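Local coordinates for enoyl-CoA hydratase (Mycobacterium avium, PDB 3OC7), which probably catalyses the reversible addition of water to the double bond of 2-enoyl-CoA thioesters in fatty acid metabolism, as a member of the crotonase family, at residues V9-P14 / P20-T25; Q45-A50 / M101-E106; V56-L61 / Q202-V207; L109-A114 / A217-T222; I132-P137 / E194-A199. One frame throughout, in Å; residues are numbered along the deposited sequence.

Contact 1: residues V9-P14 / P20-T25; sequences VDYAGP and PVARLT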
# COMPACT_ATOMS: atom_id res chain seq x y z
N VAL A 9 11.18 5.43 -32.88
CA VAL A 9 10.55 6.35 -31.92
C VAL A 9 10.39 7.72 -32.61
O VAL A 9 11.38 8.26 -33.17
CB VAL A 9 11.40 6.53 -30.61
CG1 VAL A 9 10.70 7.46 -29.61
CG2 VAL A 9 11.71 5.19 -29.95
N ASP A 10 9.17 8.27 -32.60
CA ASP A 10 8.93 9.64 -33.13
C ASP A 10 8.92 10.70 -32.02
O ASP A 10 8.39 10.45 -30.94
CB ASP A 10 7.62 9.71 -33.94
CG ASP A 10 7.34 11.12 -34.48
OD1 ASP A 10 7.96 11.53 -35.50
OD2 ASP A 10 6.51 11.84 -33.89
N TYR A 11 9.51 11.87 -32.29
CA TYR A 11 9.55 13.01 -31.35
C TYR A 11 8.74 14.18 -31.90
O TYR A 11 8.97 14.60 -33.04
CB TYR A 11 11.01 13.47 -31.13
CG TYR A 11 11.16 14.60 -30.10
CD1 TYR A 11 10.94 15.94 -30.44
CD2 TYR A 11 11.53 14.32 -28.78
CE1 TYR A 11 11.09 16.97 -29.50
CE2 TYR A 11 11.67 15.34 -27.83
CZ TYR A 11 11.44 16.66 -28.19
OH TYR A 11 11.57 17.66 -27.25
N ALA A 12 7.81 14.68 -31.10
CA ALA A 12 7.05 15.91 -31.40
C ALA A 12 7.12 16.91 -30.23
O ALA A 12 6.70 16.60 -29.10
CB ALA A 12 5.59 15.58 -31.74
N GLY A 13 7.69 18.08 -30.49
CA GLY A 13 7.88 19.13 -29.47
C GLY A 13 6.77 20.18 -29.45
O GLY A 13 5.80 20.04 -30.20
N PRO A 14 6.91 21.21 -28.59
CA PRO A 14 5.90 22.27 -28.39
C PRO A 14 5.32 22.93 -29.66
O PRO A 14 4.12 23.18 -29.72
CB PRO A 14 6.63 23.29 -27.50
CG PRO A 14 7.53 22.42 -26.67
CD PRO A 14 8.00 21.32 -27.60
N PRO A 20 3.10 23.06 -23.60
CA PRO A 20 4.38 22.82 -22.91
C PRO A 20 4.67 21.32 -22.71
O PRO A 20 5.02 20.88 -21.60
CB PRO A 20 4.19 23.53 -21.56
CG PRO A 20 2.72 23.46 -21.32
CD PRO A 20 2.04 23.49 -22.66
N VAL A 21 4.58 20.58 -23.81
CA VAL A 21 4.60 19.11 -23.83
C VAL A 21 5.38 18.52 -25.03
O VAL A 21 5.30 19.03 -26.17
CB VAL A 21 3.13 18.52 -23.75
CG1 VAL A 21 2.24 19.02 -24.90
CG2 VAL A 21 3.13 16.99 -23.66
N ALA A 22 6.14 17.47 -24.76
CA ALA A 22 6.76 16.63 -25.80
C ALA A 22 6.11 15.24 -25.85
O ALA A 22 5.89 14.63 -24.80
CB ALA A 22 8.28 16.51 -25.59
N ARG A 23 5.78 14.74 -27.05
CA ARG A 23 5.21 13.40 -27.25
C ARG A 23 6.24 12.45 -27.86
O ARG A 23 6.79 12.75 -28.94
CB ARG A 23 3.95 13.48 -28.13
CG ARG A 23 3.17 12.16 -28.35
CD ARG A 23 1.89 12.39 -29.15
NE ARG A 23 0.80 12.87 -28.29
CZ ARG A 23 -0.27 12.15 -27.95
NH1 ARG A 23 -0.44 10.91 -28.42
NH2 ARG A 23 -1.19 12.67 -27.15
N LEU A 24 6.53 11.34 -27.17
CA LEU A 24 7.41 10.26 -27.67
C LEU A 24 6.55 9.06 -28.06
O LEU A 24 5.91 8.45 -27.18
CB LEU A 24 8.44 9.85 -26.60
CG LEU A 24 9.36 10.92 -25.99
CD1 LEU A 24 10.28 10.37 -24.91
CD2 LEU A 24 10.20 11.65 -27.05
N THR A 25 6.50 8.72 -29.35
CA THR A 25 5.62 7.64 -29.82
C THR A 25 6.40 6.39 -30.24
O THR A 25 7.22 6.44 -31.18
CB THR A 25 4.71 8.09 -31.04
OG1 THR A 25 4.03 9.32 -30.71
CG2 THR A 25 3.67 6.99 -31.46
O HOH W 1 5.28 11.68 -31.29
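The Tyr-11 ring overlaps Leu-24 obliquely, its CD2 only 3.4 Å from CD2 of the leucine, while the hydroxyl end reaches past to Ala-22, with OH 3.9 Å from the CB of that alanine. Ala-22, too, comes at the ring obliquely. CG stands anti to the backbone N (chi1 -176°), which carries the ring along its own strand, past Leu-24 to Ala-22. Tyr-11 and Leu-24 form a non-hydrogen-bonded antiparallel pair, with helix 37-52 packed on their face of the sheet.

On either side of that pair come the hydrogen-bonded ones. Asp-10 and Thr-25 exchange two backbone bonds, the one from Thr-25 N to Asp-10 O measuring 3.0 Å; Ala-12 and Arg-23 exchange two more, the shorter from Arg-23 N to Ala-12 O at 2.9 Å. On the face with Asp-10 and Thr-25 a water bridges the strands. It is hydrogen-bonded to Asp-10 OD2 (2.9 Å), to the backbone Arg-23 O (3.0 Å) and to Thr-25 OG1 (2.7 Å). The other carboxylate oxygen, Asp-10 OD1, accepts from the backbone N of Asp-6.

Gly-13 then occupies the N-cap position of the short helix 14-17, which leads round to the second strand. This is a beta hairpin with a helical connection, and it forms the antiparallel edge of the larger crotonase-fold sheet.

Contact 2: residues Q45-A50 / M101-E106; sequences QGLRDA and MRAIVE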
# COMPACT_ATOMS: atom_id res chain seq x y z
N GLN A 45 17.54 8.97 -26.05
CA GLN A 45 17.83 10.24 -26.72
C GLN A 45 16.60 11.17 -26.72
O GLN A 45 16.72 12.39 -26.50
CB GLN A 45 18.36 10.03 -28.15
CG GLN A 45 18.89 11.30 -28.85
CD GLN A 45 20.02 12.00 -28.06
OE1 GLN A 45 21.04 11.37 -27.73
NE2 GLN A 45 19.84 13.27 -27.75
N GLY A 46 15.40 10.59 -26.91
CA GLY A 46 14.16 11.38 -26.84
C GLY A 46 13.89 12.02 -25.49
O GLY A 46 13.45 13.19 -25.41
N LEU A 47 14.11 11.27 -24.41
CA LEU A 47 14.00 11.81 -23.05
C LEU A 47 15.01 12.95 -22.79
O LEU A 47 14.67 13.95 -22.15
CB LEU A 47 14.14 10.69 -22.00
CG LEU A 47 13.02 9.64 -21.90
CD1 LEU A 47 13.48 8.33 -21.19
CD2 LEU A 47 11.76 10.23 -21.22
N ARG A 48 16.23 12.80 -23.32
CA ARG A 48 17.25 13.84 -23.19
C ARG A 48 16.84 15.12 -23.95
O ARG A 48 16.96 16.23 -23.41
CB ARG A 48 18.61 13.29 -23.66
CG ARG A 48 19.81 14.15 -23.27
CD ARG A 48 21.14 13.44 -23.47
NE ARG A 48 21.30 12.19 -22.71
CZ ARG A 48 21.67 12.13 -21.43
NH1 ARG A 48 21.80 10.94 -20.84
NH2 ARG A 48 21.92 13.23 -20.73
N ASP A 49 16.34 14.95 -25.18
CA ASP A 49 15.90 16.10 -25.99
C ASP A 49 14.76 16.87 -25.32
O ASP A 49 14.75 18.11 -25.31
CB ASP A 49 15.48 15.65 -27.40
CG ASP A 49 16.66 15.21 -28.28
OD1 ASP A 49 17.84 15.55 -27.98
OD2 ASP A 49 16.39 14.52 -29.30
N ALA A 50 13.79 16.15 -24.74
CA ALA A 50 12.72 16.80 -23.97
C ALA A 50 13.22 17.60 -22.75
O ALA A 50 12.81 18.75 -22.55
CB ALA A 50 11.66 15.78 -23.54
N MET A 101 14.26 2.02 -17.42
CA MET A 101 13.31 2.36 -16.34
C MET A 101 13.86 3.45 -15.41
O MET A 101 13.15 4.42 -15.07
CB MET A 101 12.93 1.11 -15.53
CG MET A 101 12.12 0.04 -16.32
SD MET A 101 11.47 -1.29 -15.25
CE MET A 101 13.02 -1.91 -14.53
N ARG A 102 15.13 3.33 -15.04
CA ARG A 102 15.79 4.31 -14.16
C ARG A 102 15.87 5.74 -14.78
O ARG A 102 15.71 6.74 -14.06
CB ARG A 102 17.18 3.81 -13.69
CG ARG A 102 17.77 4.65 -12.54
CD ARG A 102 18.99 4.04 -11.83
NE ARG A 102 19.31 4.82 -10.62
CZ ARG A 102 19.84 4.35 -9.50
NH1 ARG A 102 20.16 3.06 -9.37
NH2 ARG A 102 20.06 5.19 -8.48
N ALA A 103 16.10 5.83 -16.10
CA ALA A 103 16.11 7.13 -16.81
C ALA A 103 14.75 7.85 -16.71
O ALA A 103 14.69 9.07 -16.49
CB ALA A 103 16.53 6.96 -18.29
N ILE A 104 13.66 7.09 -16.85
CA ILE A 104 12.30 7.65 -16.72
C ILE A 104 12.09 8.14 -15.26
O ILE A 104 11.63 9.28 -15.03
CB ILE A 104 11.20 6.60 -17.13
CG1 ILE A 104 11.27 6.27 -18.63
CG2 ILE A 104 9.78 7.08 -16.73
CD1 ILE A 104 10.45 5.07 -19.04
N VAL A 105 12.43 7.30 -14.28
CA VAL A 105 12.26 7.64 -12.85
C VAL A 105 13.10 8.87 -12.39
O VAL A 105 12.61 9.68 -11.57
CB VAL A 105 12.48 6.38 -11.94
CG1 VAL A 105 12.33 6.73 -10.46
CG2 VAL A 105 11.48 5.29 -12.27
N GLU A 106 14.32 9.02 -12.94
CA GLU A 106 15.25 10.12 -12.56
C GLU A 106 14.94 11.49 -13.20
O GLU A 106 15.48 12.52 -12.77
CB GLU A 106 16.73 9.74 -12.85
CG GLU A 106 17.31 8.70 -11.88
CD GLU A 106 18.77 8.30 -12.20
OE1 GLU A 106 19.19 8.46 -13.35
OE2 GLU A 106 19.47 7.79 -11.30
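Two helices of the crotonase fold, 37-52 and 86-106, meet here through a slender hydrophobic contact. Leu-47 is the side chain that crosses between them. Its CB points toward the other helix, and its CD1 methyl ends 4.0 Å from CG1 of Ile-104 and 4.4 Å from CB of Ala-103. With CG anti to the carbonyl carbon (chi1 -68°), the leucine reaches across to the isoleucine and meets it at a slant. Ile-104 offers the methylene of its longer branch. Their CA atoms, Leu-47 to Ile-104, stay 7.8 Å apart, and no hydrogen bond joins the segments.

Two side-chain pairs form within the helices. Gln-45 NE2 donates to Asp-49 OD1 one turn on (3.0 Å), meeting that oxygen from above the carboxylate plane. Arg-102 NE makes a salt bridge of 3.1 Å to Glu-106 OE2, again from above the carboxylate, and the same guanidinium has a second acidic partner in Asp-231 of helix 212-245.

Leu-47 also packs on Leu-24, and Ala-50 on Ala-22, both of strand 21-26. Helix 37-52 therefore rests on the sheet while, between 45-50 and 101-106, Leu-47 alone reaches the neighbouring helix, a helix-on-sheet layer of the alpha/beta crotonase core.

Contact 3: residues V56-L61 / Q202-V207; sequences VRVVVL and QLVTDV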
# COMPACT_ATOMS: atom_id res chain seq x y z
N VAL A 56 9.44 22.73 -22.38
CA VAL A 56 8.77 21.47 -22.03
C VAL A 56 8.64 21.31 -20.50
O VAL A 56 9.66 21.41 -19.78
CB VAL A 56 9.51 20.25 -22.67
CG1 VAL A 56 8.84 18.91 -22.26
CG2 VAL A 56 9.55 20.36 -24.19
N ARG A 57 7.41 21.08 -20.03
CA ARG A 57 7.14 20.79 -18.60
C ARG A 57 6.57 19.37 -18.29
O ARG A 57 6.49 18.97 -17.12
CB ARG A 57 6.30 21.92 -17.94
CG ARG A 57 7.08 23.26 -17.82
CD ARG A 57 6.41 24.33 -16.94
NE ARG A 57 5.07 24.73 -17.38
CZ ARG A 57 4.80 25.56 -18.39
NH1 ARG A 57 5.78 26.08 -19.12
NH2 ARG A 57 3.54 25.85 -18.69
N VAL A 58 6.24 18.61 -19.34
CA VAL A 58 5.68 17.26 -19.20
C VAL A 58 5.93 16.45 -20.49
O VAL A 58 5.98 17.05 -21.60
CB VAL A 58 4.16 17.31 -18.82
CG1 VAL A 58 3.33 18.02 -19.89
CG2 VAL A 58 3.58 15.92 -18.52
N VAL A 59 6.09 15.12 -20.36
CA VAL A 59 6.20 14.16 -21.49
C VAL A 59 5.04 13.17 -21.56
O VAL A 59 4.61 12.65 -20.51
CB VAL A 59 7.51 13.31 -21.34
CG1 VAL A 59 7.60 12.18 -22.39
CG2 VAL A 59 8.74 14.20 -21.42
N VAL A 60 4.52 12.88 -22.77
CA VAL A 60 3.57 11.76 -23.00
C VAL A 60 4.27 10.62 -23.75
O VAL A 60 4.89 10.86 -24.80
CB VAL A 60 2.30 12.22 -23.79
CG1 VAL A 60 1.37 11.02 -24.14
CG2 VAL A 60 1.55 13.33 -23.02
N LEU A 61 4.20 9.39 -23.20
CA LEU A 61 4.72 8.19 -23.86
C LEU A 61 3.54 7.44 -24.51
O LEU A 61 2.74 6.80 -23.80
CB LEU A 61 5.47 7.29 -22.86
CG LEU A 61 6.12 5.97 -23.34
CD1 LEU A 61 7.16 6.17 -24.47
CD2 LEU A 61 6.73 5.17 -22.16
N GLN A 202 -6.65 16.67 -20.65
CA GLN A 202 -6.94 17.32 -19.35
C GLN A 202 -5.77 17.21 -18.35
O GLN A 202 -5.44 18.20 -17.67
CB GLN A 202 -8.24 16.81 -18.73
CG GLN A 202 -8.69 17.63 -17.50
CD GLN A 202 -8.88 19.12 -17.80
OE1 GLN A 202 -8.24 19.98 -17.18
NE2 GLN A 202 -9.75 19.42 -18.76
N LEU A 203 -5.15 16.02 -18.27
CA LEU A 203 -3.99 15.81 -17.38
C LEU A 203 -2.79 16.70 -17.77
O LEU A 203 -2.14 17.27 -16.88
CB LEU A 203 -3.60 14.31 -17.28
CG LEU A 203 -4.56 13.35 -16.56
CD1 LEU A 203 -4.28 11.89 -16.94
CD2 LEU A 203 -4.55 13.54 -15.04
N VAL A 204 -2.50 16.81 -19.07
CA VAL A 204 -1.42 17.68 -19.57
C VAL A 204 -1.66 19.17 -19.23
O VAL A 204 -0.73 19.88 -18.80
CB VAL A 204 -1.18 17.43 -21.10
CG1 VAL A 204 -0.35 18.55 -21.75
CG2 VAL A 204 -0.53 16.06 -21.32
N THR A 205 -2.91 19.64 -19.40
CA THR A 205 -3.32 21.00 -19.02
C THR A 205 -3.04 21.28 -17.52
O THR A 205 -2.42 22.29 -17.17
CB THR A 205 -4.81 21.28 -19.40
OG1 THR A 205 -4.98 21.14 -20.82
CG2 THR A 205 -5.23 22.69 -18.99
N ASP A 206 -3.46 20.36 -16.65
CA ASP A 206 -3.28 20.55 -15.20
C ASP A 206 -1.80 20.47 -14.72
O ASP A 206 -1.35 21.32 -13.94
CB ASP A 206 -4.21 19.60 -14.43
CG ASP A 206 -5.70 19.96 -14.59
OD1 ASP A 206 -6.01 21.12 -14.97
OD2 ASP A 206 -6.56 19.10 -14.34
N VAL A 207 -1.06 19.47 -15.20
CA VAL A 207 0.38 19.38 -14.89
C VAL A 207 1.16 20.62 -15.39
O VAL A 207 2.02 21.17 -14.68
CB VAL A 207 1.01 18.04 -15.41
CG1 VAL A 207 2.52 17.99 -15.19
CG2 VAL A 207 0.35 16.83 -14.74
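From CB outward, each atom of the Val-58 side chain has a partner on the helix. CB itself lies 4.0 Å from CG1 of Val-207. CG1 continues to CG1 of Val-204, 4.2 Å away, and CG2 comes within 4.1 Å of the same Val-207 CG1. The branches divide this way because CG1 sits between the backbone N and the carbonyl carbon (chi1 61°), leaving CG2 anti to the nitrogen; the fork straddles two residues of the helix.

Two positions along the strand, Val-60 points to the same side. Its CG2 meets CG2 of Val-204 at 3.8 Å, the closest approach of the two segments, with the side chains crossing at about a right angle. Val-204 thus spreads one methyl to each strand valine. The interface is entirely aliphatic, with no hydrogen bond across it.

Val-204 also touches Val-21 of the adjoining strand 21-26, and Val-207 touches Pro-110 in the loop before strand 111-115. Thr-174 of the second subunit packs on Leu-203 and Val-207. The short strand and helix axes run nearly antiparallel, at 161° and 9.6 Å apart, in an alpha/beta layer where helix 196-208 packs on the parallel part of the crotonase sheet.

Contact 4: residues L109-A114 / A217-T222; sequences LPVIAA and ASKALT. With EDO (1,2-ethanediol), chain B.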
# COMPACT_ATOMS: atom_id res chain seq x y z
N LEU A 109 11.22 15.80 -15.46
CA LEU A 109 9.88 15.89 -16.08
C LEU A 109 8.93 14.78 -15.61
O LEU A 109 9.31 13.59 -15.63
CB LEU A 109 10.01 15.79 -17.62
CG LEU A 109 10.83 16.84 -18.36
CD1 LEU A 109 11.10 16.42 -19.81
CD2 LEU A 109 10.13 18.19 -18.32
N PRO A 110 7.68 15.15 -15.22
CA PRO A 110 6.62 14.12 -15.13
C PRO A 110 6.42 13.39 -16.48
O PRO A 110 6.40 14.05 -17.56
CB PRO A 110 5.37 14.95 -14.75
CG PRO A 110 5.92 16.20 -14.06
CD PRO A 110 7.18 16.50 -14.87
N VAL A 111 6.30 12.05 -16.44
CA VAL A 111 6.08 11.20 -17.64
C VAL A 111 4.73 10.44 -17.52
O VAL A 111 4.50 9.71 -16.52
CB VAL A 111 7.26 10.21 -17.88
CG1 VAL A 111 7.06 9.46 -19.21
CG2 VAL A 111 8.62 10.91 -17.87
N ILE A 112 3.87 10.63 -18.53
CA ILE A 112 2.51 10.06 -18.57
C ILE A 112 2.35 9.02 -19.70
O ILE A 112 2.48 9.36 -20.89
CB ILE A 112 1.42 11.18 -18.76
CG1 ILE A 112 1.61 12.31 -17.73
CG2 ILE A 112 -0.01 10.57 -18.70
CD1 ILE A 112 0.65 13.48 -17.96
N ALA A 113 2.02 7.76 -19.36
CA ALA A 113 1.76 6.74 -20.40
C ALA A 113 0.33 6.83 -20.95
O ALA A 113 -0.65 6.97 -20.19
CB ALA A 113 2.04 5.32 -19.85
N ALA A 114 0.23 6.73 -22.28
CA ALA A 114 -1.07 6.70 -22.99
C ALA A 114 -1.23 5.34 -23.71
O ALA A 114 -0.66 5.13 -24.79
CB ALA A 114 -1.18 7.90 -23.99
N ALA A 217 10.72 18.99 -7.89
CA ALA A 217 10.83 18.69 -6.45
C ALA A 217 9.68 17.82 -5.93
O ALA A 217 9.88 16.93 -5.06
CB ALA A 217 10.97 19.98 -5.64
N SER A 218 8.47 18.08 -6.46
CA SER A 218 7.28 17.29 -6.08
C SER A 218 7.42 15.83 -6.57
O SER A 218 7.12 14.89 -5.82
CB SER A 218 5.99 17.95 -6.59
OG SER A 218 5.76 19.26 -6.07
N LYS A 219 7.88 15.63 -7.82
CA LYS A 219 8.20 14.27 -8.33
C LYS A 219 9.26 13.53 -7.47
O LYS A 219 9.06 12.35 -7.09
CB LYS A 219 8.63 14.32 -9.80
CG LYS A 219 9.11 12.97 -10.38
CD LYS A 219 9.25 12.93 -11.91
CE LYS A 219 9.98 11.66 -12.35
NZ LYS A 219 9.82 11.36 -13.81
N ALA A 220 10.38 14.20 -7.17
CA ALA A 220 11.47 13.57 -6.41
C ALA A 220 11.03 13.04 -5.02
O ALA A 220 11.52 12.00 -4.54
CB ALA A 220 12.66 14.53 -6.27
N LEU A 221 10.08 13.73 -4.38
CA LEU A 221 9.54 13.21 -3.09
C LEU A 221 8.94 11.79 -3.25
O LEU A 221 9.13 10.90 -2.38
CB LEU A 221 8.52 14.17 -2.48
CG LEU A 221 9.03 15.55 -2.04
CD1 LEU A 221 7.87 16.53 -1.94
CD2 LEU A 221 9.77 15.45 -0.70
N THR A 222 8.25 11.57 -4.38
CA THR A 222 7.55 10.30 -4.69
C THR A 222 8.45 9.19 -5.26
O THR A 222 8.05 8.01 -5.23
CB THR A 222 6.29 10.51 -5.62
OG1 THR A 222 6.69 10.79 -6.98
CG2 THR A 222 5.36 11.62 -5.07
C1 EDO B . 10.27 11.48 2.34
O1 EDO B . 9.95 10.67 3.48
C2 EDO B . 10.45 10.61 1.11
O2 EDO B . 10.78 11.47 0.01
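Four torsions not far from 180° carry the lysine ammonium outward: chi1 of Lys-219 is 174°, with CG anti to the backbone N, and the remaining torsions keep the chain extended all the way to NZ. The side chain leaves helix 212-245 straight for the loop just before strand 111-115. There NZ donates to the backbone Leu-109 O at 2.9 Å, approaching at a C=O...N angle of 140° and tilted 35° from the carbonyl plane. On the way, CD passes 3.8 Å from the same Leu-109 O and 4.3 Å from Pro-110 N.

The ammonium has further partners: it donates to Ile-104 O of helix 86-106 and forms a salt bridge with Asp-131 OD2. With two backbone carbonyls and a carboxylate around a buried charge, the lysine is probably held protonated. Asp-131 OD2 also accepts from Val-111 N, so the same carboxylate holds the start of the strand. In the crotonase fold this is a polar tie between the long helix 212-245 and the large sheet, made at the point where the chain enters strand 111-115.

Farther along the helix, Thr-222 OG1 turns back to donate to Lys-219 O (2.8 Å), in the carbonyl plane and on a lone pair. Leu-221 O accepts from O2 of a 1,2-ethanediol molecule at 3.0 Å, probably left by the crystallisation liquor; Asp-233 and Arg-229 of the second subunit also hydrogen-bond to that diol.

Contact 5: residues I132-P137 / E194-A199; sequences IAVAGP and EDLDAA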
# COMPACT_ATOMS: atom_id res chain seq x y z
N ILE A 132 2.38 8.75 -14.06
CA ILE A 132 0.92 8.65 -14.28
C ILE A 132 0.70 7.73 -15.50
O ILE A 132 1.52 7.75 -16.43
CB ILE A 132 0.28 10.06 -14.52
CG1 ILE A 132 0.54 11.00 -13.32
CG2 ILE A 132 -1.24 9.95 -14.83
CD1 ILE A 132 0.17 12.50 -13.54
N ALA A 133 -0.35 6.89 -15.47
CA ALA A 133 -0.68 6.01 -16.61
C ALA A 133 -2.21 5.92 -16.83
O ALA A 133 -2.98 5.71 -15.87
CB ALA A 133 -0.09 4.61 -16.43
N VAL A 134 -2.63 6.10 -18.09
CA VAL A 134 -4.06 6.02 -18.50
C VAL A 134 -4.24 4.94 -19.57
O VAL A 134 -3.44 4.86 -20.51
CB VAL A 134 -4.57 7.42 -19.04
CG1 VAL A 134 -6.11 7.45 -19.26
CG2 VAL A 134 -4.13 8.56 -18.11
N ALA A 135 -5.28 4.10 -19.43
CA ALA A 135 -5.56 3.05 -20.44
C ALA A 135 -7.01 3.03 -20.95
O ALA A 135 -7.97 3.16 -20.17
CB ALA A 135 -5.19 1.67 -19.91
N GLY A 136 -7.14 2.85 -22.27
CA GLY A 136 -8.45 2.84 -22.96
C GLY A 136 -9.04 1.45 -23.18
O GLY A 136 -8.45 0.44 -22.73
N PRO A 137 -10.20 1.36 -23.89
CA PRO A 137 -11.03 0.13 -23.95
C PRO A 137 -10.47 -1.06 -24.76
O PRO A 137 -11.02 -2.16 -24.64
CB PRO A 137 -12.37 0.62 -24.53
CG PRO A 137 -12.00 1.83 -25.36
CD PRO A 137 -10.82 2.48 -24.63
N GLU A 194 -12.72 5.69 -21.21
CA GLU A 194 -13.32 5.35 -22.52
C GLU A 194 -12.78 6.23 -23.67
O GLU A 194 -12.57 5.72 -24.78
CB GLU A 194 -14.86 5.40 -22.48
CG GLU A 194 -15.51 4.80 -23.77
CD GLU A 194 -17.03 4.75 -23.74
OE1 GLU A 194 -17.67 5.80 -23.52
OE2 GLU A 194 -17.60 3.66 -23.98
N ASP A 195 -12.56 7.52 -23.39
CA ASP A 195 -11.97 8.48 -24.34
C ASP A 195 -10.54 8.81 -23.86
O ASP A 195 -10.34 9.74 -23.06
CB ASP A 195 -12.86 9.75 -24.44
CG ASP A 195 -12.43 10.73 -25.55
OD1 ASP A 195 -11.28 10.71 -26.06
OD2 ASP A 195 -13.28 11.58 -25.92
N LEU A 196 -9.56 8.05 -24.34
CA LEU A 196 -8.14 8.25 -23.97
C LEU A 196 -7.60 9.66 -24.28
O LEU A 196 -6.94 10.28 -23.42
CB LEU A 196 -7.24 7.17 -24.58
CG LEU A 196 -5.71 7.28 -24.34
CD1 LEU A 196 -5.29 7.14 -22.86
CD2 LEU A 196 -4.94 6.29 -25.21
N ASP A 197 -7.88 10.16 -25.49
CA ASP A 197 -7.37 11.49 -25.91
C ASP A 197 -7.87 12.64 -25.02
O ASP A 197 -7.09 13.54 -24.64
CB ASP A 197 -7.72 11.76 -27.38
CG ASP A 197 -6.95 10.87 -28.36
OD1 ASP A 197 -5.96 10.22 -27.95
OD2 ASP A 197 -7.32 10.83 -29.55
N ALA A 198 -9.16 12.62 -24.67
CA ALA A 198 -9.74 13.63 -23.79
C ALA A 198 -9.12 13.61 -22.37
O ALA A 198 -8.88 14.67 -21.78
CB ALA A 198 -11.26 13.46 -23.71
N ALA A 199 -8.86 12.41 -21.84
CA ALA A 199 -8.27 12.27 -20.50
C ALA A 199 -6.80 12.77 -20.46
O ALA A 199 -6.42 13.50 -19.53
CB ALA A 199 -8.39 10.81 -20.01
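Hydrophobic packing does most of the work, and Val-134 and Leu-196 carry it. The CD1 methyl of Leu-196 comes down on Val-134, 3.7 Å from its CG1 and 3.9 Å from its CB, and it also reaches to 3.8 Å from the backbone Val-134 O. Leu-196 gets there with CG anti to its nitrogen (chi1 177°), and the two side chains meet at a slant. The same Val-134 CG1 extends to Ala-199, whose CB lies 4.1 Å away, one turn along the helix. A single valine methyl is therefore shared between two helix residues. Val-134 also packs on Ile-200 and Leu-203 farther down helix 196-208 and on Met-191 of the edge strand.

This joins strand 132-135 of the large crotonase sheet to the first turn of helix 196-208, which lies against that sheet. Strand 191-192, paired beside 132-135, precedes the helix in the chain.

At the exposed end of the contact the Pro-137 ring rests on the backbone carbonyl of Glu-194, CD to O 3.7 Å, just after the strand has ended. This is a van der Waals touch of ring carbon on carbonyl oxygen, and CG of the same ring stands a little farther off.

No hydrogen bond crosses between the segments. Within 194-199, Asp-195 is the N-cap: its OD1 accepts from Ala-198 N at 3.2 Å, nearly straight (165°) but from well above the carboxylate plane. Farther in, the backbone N of Ala-199 donates to Asp-195 O.

Contacts 3 and 4 are buried, contacts 1 and 2 partly so, and contact 5 lies at the surface. Contacts 1, 3, 4 and 5 all reach the large sheet, whose neighbouring strands link contact 1 to 3, 3 to 4 and 4 to 5 by backbone bonds; contact 1 alone joins two strands by backbone bonds. Contacts 3 and 5 share helix 196-208 and are purely apolar among side chains, touching through Leu-203 and Val-134. Contact 2 is apolar too, but sparser, joining helix to helix. Contact 4 differs by burying the amine of Lys-219, probably charged, which also bonds to Ile-104 O of contact 2. Contacts 3, 4 and 5 each lie within reach of the second subunit.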